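Local coordinates for regulatory protein of LacI family (Chloroflexus aggregans, PDB 3BBL) that probably acts as a DNA-binding transcriptional regulator of the LacI family, with a periplasmic-binding-protein-like domain that may sense a small effector molecule, at residues R127-E135 and G161-T169. Sequence-based numbering, arbitrary orientation.
Sequences RIAILAWPE and GYILRGEGT
Arg-127 and Tyr-162 meet at one end of a parallel strand pair that belongs to a beta-alpha-beta unit of the periplasmic-binding-protein fold: strand 128-132, helix 138-153 and strand 163-165, the last forming an outermost strand of the sheet within this chain. The axes of the two strands run 12° apart, confirming the parallel sense that a crossover through helix 138-153 gives. Arg-127 crosses the hydroxyl end of the phenol at a slant, CD 3.5 Å from Tyr-162 OH, while the polar ends are fixed separately, the hydroxyl by Arg-187 O and Arg-127 NE by Arg-188 O. Ala-129 CB packs on Tyr-162 CB. Ile-130 then starts the parallel ladder: its N donates to Tyr-162 O (2.9 Å, 169° at the hydrogen), and its O accepts from Leu-164 N. With CG1 anti to the backbone N (chi1 -176°), the Ile-130 side chain turns CG2 to Ile-163 CG1 at 4.1 Å, on the sheet side where Tyr-147 of helix 138-153 also touches Ile-130. Leu-131 and Leu-164 point to the other side, and both reach Met-176 of helix 170-181. Ala-132 N bonds to Leu-164 O at 2.7 Å, and Ala-132 O receives Gly-166 N from a direction tilted out of the carbonyl plane. Past the strand, Trp-133 O is taken by Arg-165 NH1 (2.8 Å), while Trp-133 NE1, buried without a polar partner, lies 3.6 Å from Gly-168 CA. Replacing Arg-165 with an alanine would probably leave Trp-133 O without this donor and Glu-135 CG without the flat group it rests on. That methylene sits over the centre of one guanidinium face, 3.9 Å from Arg-165 CZ; Glu-135 OE2 lies well out of the guanidinium plane, 4.3 Å from Arg-165 NE, so the opposite charges are near each other but no N-H points at it.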
loop_
_atom_site.group_PDB
_atom_site.type_symbol
_atom_site.label_atom_id
_atom_site.label_comp_id
_atom_site.label_asym_id
_atom_site.label_seq_id
_atom_site.Cartn_x
_atom_site.Cartn_y
_atom_site.Cartn_z
ATOM N N ARG A 127 29.562 15.460 4.439
ATOM C CA ARG A 127 29.701 14.107 4.957
ATOM C C ARG A 127 28.338 13.464 4.760
ATOM O O ARG A 127 27.452 13.560 5.610
ATOM C CB ARG A 127 30.121 14.132 6.430
ATOM C CG ARG A 127 31.494 14.790 6.676
ATOM C CD ARG A 127 32.108 14.468 8.042
ATOM N NE ARG A 127 31.304 14.929 9.172
ATOM C CZ ARG A 127 31.110 16.201 9.501
ATOM N NH1 ARG A 127 31.661 17.169 8.794
ATOM N NH2 ARG A 127 30.346 16.507 10.540
ATOM N N ILE A 128 28.176 12.835 3.603
ATOM C CA ILE A 128 26.918 12.204 3.242
ATOM C C ILE A 128 27.081 10.697 3.137
ATOM O O ILE A 128 27.925 10.201 2.401
ATOM C CB ILE A 128 26.408 12.738 1.885
ATOM C CG1 ILE A 128 26.445 14.269 1.891
ATOM C CG2 ILE A 128 25.000 12.209 1.607
ATOM C CD1 ILE A 128 26.241 14.917 0.535
ATOM N N ALA A 129 26.264 9.974 3.885
ATOM C CA ALA A 129 26.327 8.532 3.877
ATOM C C ALA A 129 25.109 7.968 3.145
ATOM O O ALA A 129 24.139 8.691 2.866
ATOM C CB ALA A 129 26.368 8.017 5.314
ATOM N N ILE A 130 25.158 6.673 2.849
ATOM C CA ILE A 130 24.049 6.022 2.170
ATOM C C ILE A 130 23.783 4.605 2.686
ATOM O O ILE A 130 24.707 3.824 2.936
ATOM C CB ILE A 130 24.297 5.978 0.629
ATOM C CG1 ILE A 130 23.079 5.390 -0.084
ATOM C CG2 ILE A 130 25.584 5.193 0.321
ATOM C CD1 ILE A 130 23.201 5.406 -1.598
ATOM N N LEU A 131 22.506 4.302 2.865
ATOM C CA LEU A 131 22.073 2.988 3.304
ATOM C C LEU A 131 21.677 2.286 2.006
ATOM O O LEU A 131 20.609 2.522 1.449
ATOM C CB LEU A 131 20.887 3.124 4.259
ATOM C CG LEU A 131 21.175 4.055 5.446
ATOM C CD1 LEU A 131 20.036 3.976 6.453
ATOM C CD2 LEU A 131 22.494 3.672 6.097
ATOM N N ALA A 132 22.569 1.437 1.514
ATOM C CA ALA A 132 22.356 0.741 0.254
ATOM C C ALA A 132 22.007 -0.739 0.393
ATOM O O ALA A 132 21.910 -1.275 1.501
ATOM C CB ALA A 132 23.591 0.908 -0.618
ATOM N N TRP A 133 21.836 -1.396 -0.750
ATOM C CA TRP A 133 21.477 -2.807 -0.792
ATOM C C TRP A 133 22.645 -3.686 -1.235
ATOM O O TRP A 133 23.691 -3.184 -1.639
ATOM C CB TRP A 133 20.292 -3.006 -1.747
ATOM C CG TRP A 133 19.043 -2.303 -1.334
ATOM C CD1 TRP A 133 18.732 -1.856 -0.086
ATOM C CD2 TRP A 133 17.907 -2.009 -2.160
ATOM N NE1 TRP A 133 17.476 -1.302 -0.079
ATOM C CE2 TRP A 133 16.946 -1.382 -1.338
ATOM C CE3 TRP A 133 17.608 -2.218 -3.512
ATOM C CZ2 TRP A 133 15.701 -0.959 -1.824
ATOM C CZ3 TRP A 133 16.370 -1.797 -3.996
ATOM C CH2 TRP A 133 15.434 -1.174 -3.151
ATOM N N PRO A 134 22.475 -5.019 -1.168
ATOM C CA PRO A 134 23.531 -5.957 -1.571
ATOM C C PRO A 134 23.959 -5.757 -3.020
ATOM O O PRO A 134 23.218 -5.186 -3.816
ATOM C CB PRO A 134 22.886 -7.318 -1.336
ATOM C CG PRO A 134 21.978 -7.058 -0.185
ATOM C CD PRO A 134 21.339 -5.748 -0.575
ATOM N N GLU A 135 25.148 -6.251 -3.355
ATOM C CA GLU A 135 25.713 -6.109 -4.699
ATOM C C GLU A 135 24.968 -6.851 -5.802
ATOM O O GLU A 135 25.089 -6.499 -6.977
ATOM C CB GLU A 135 27.170 -6.564 -4.709
ATOM C CG GLU A 135 28.006 -6.023 -3.565
ATOM C CD GLU A 135 29.475 -6.349 -3.728
ATOM O OE1 GLU A 135 29.800 -7.530 -3.985
ATOM O OE2 GLU A 135 30.306 -5.425 -3.597
ATOM N N GLY A 161 33.261 3.515 4.819
ATOM C CA GLY A 161 32.573 3.495 6.093
ATOM C C GLY A 161 31.211 4.150 6.011
ATOM O O GLY A 161 30.378 3.958 6.890
ATOM N N TYR A 162 30.985 4.918 4.945
ATOM C CA TYR A 162 29.712 5.612 4.724
ATOM C C TYR A 162 28.776 4.884 3.761
ATOM O O TYR A 162 27.702 5.388 3.439
ATOM C CB TYR A 162 29.946 7.005 4.159
ATOM C CG TYR A 162 30.322 8.054 5.159
ATOM C CD1 TYR A 162 30.475 9.380 4.752
ATOM C CD2 TYR A 162 30.509 7.743 6.511
ATOM C CE1 TYR A 162 30.806 10.379 5.660
ATOM C CE2 TYR A 162 30.837 8.740 7.437
ATOM C CZ TYR A 162 30.982 10.056 6.999
ATOM O OH TYR A 162 31.259 11.063 7.876
ATOM N N ILE A 163 29.193 3.721 3.276
ATOM C CA ILE A 163 28.366 2.960 2.356
ATOM C C ILE A 163 28.039 1.649 3.032
ATOM O O ILE A 163 28.851 0.737 3.051
ATOM C CB ILE A 163 29.106 2.696 1.027
ATOM C CG1 ILE A 163 29.463 4.026 0.373
ATOM C CG2 ILE A 163 28.232 1.879 0.084
ATOM C CD1 ILE A 163 30.229 3.886 -0.920
ATOM N N LEU A 164 26.846 1.563 3.599
ATOM C CA LEU A 164 26.437 0.355 4.302
ATOM C C LEU A 164 25.392 -0.402 3.483
ATOM O O LEU A 164 24.363 0.151 3.107
ATOM C CB LEU A 164 25.886 0.731 5.683
ATOM C CG LEU A 164 26.756 1.726 6.473
ATOM C CD1 LEU A 164 26.130 1.991 7.822
ATOM C CD2 LEU A 164 28.166 1.178 6.656
ATOM N N ARG A 165 25.673 -1.668 3.200
ATOM C CA ARG A 165 24.778 -2.504 2.407
ATOM C C ARG A 165 24.010 -3.500 3.259
ATOM O O ARG A 165 24.567 -4.120 4.159
ATOM C CB ARG A 165 25.586 -3.262 1.359
ATOM C CG ARG A 165 26.294 -2.389 0.350
ATOM C CD ARG A 165 27.231 -3.256 -0.464
ATOM N NE ARG A 165 27.894 -2.552 -1.554
ATOM C CZ ARG A 165 27.332 -2.290 -2.726
ATOM N NH1 ARG A 165 26.082 -2.669 -2.969
ATOM N NH2 ARG A 165 28.035 -1.668 -3.661
ATOM N N GLY A 166 22.728 -3.661 2.950
ATOM C CA GLY A 166 21.889 -4.575 3.697
ATOM C C GLY A 166 20.462 -4.594 3.178
ATOM O O GLY A 166 20.133 -3.938 2.184
ATOM N N GLU A 167 19.609 -5.354 3.853
ATOM C CA GLU A 167 18.208 -5.455 3.469
ATOM C C GLU A 167 17.460 -4.143 3.693
ATOM O O GLU A 167 17.679 -3.446 4.687
ATOM C CB GLU A 167 17.535 -6.564 4.267
ATOM C CG GLU A 167 18.175 -7.917 4.058
ATOM C CD GLU A 167 18.136 -8.352 2.603
ATOM O OE1 GLU A 167 19.084 -9.042 2.161
ATOM O OE2 GLU A 167 17.154 -8.006 1.903
ATOM N N GLY A 168 16.563 -3.822 2.771
ATOM C CA GLY A 168 15.800 -2.597 2.880
ATOM C C GLY A 168 14.710 -2.630 3.926
ATOM O O GLY A 168 13.553 -2.430 3.605
ATOM N N THR A 169 15.068 -2.871 5.182
ATOM C CA THR A 169 14.074 -2.912 6.251
ATOM C C THR A 169 14.276 -1.783 7.257
ATOM O O THR A 169 15.304 -1.093 7.264
ATOM C CB THR A 169 14.122 -4.242 7.047
ATOM O OG1 THR A 169 15.384 -4.356 7.725
ATOM C CG2 THR A 169 13.913 -5.433 6.118
HETATM O O HOH W 1 23.465 -2.892 -4.825
#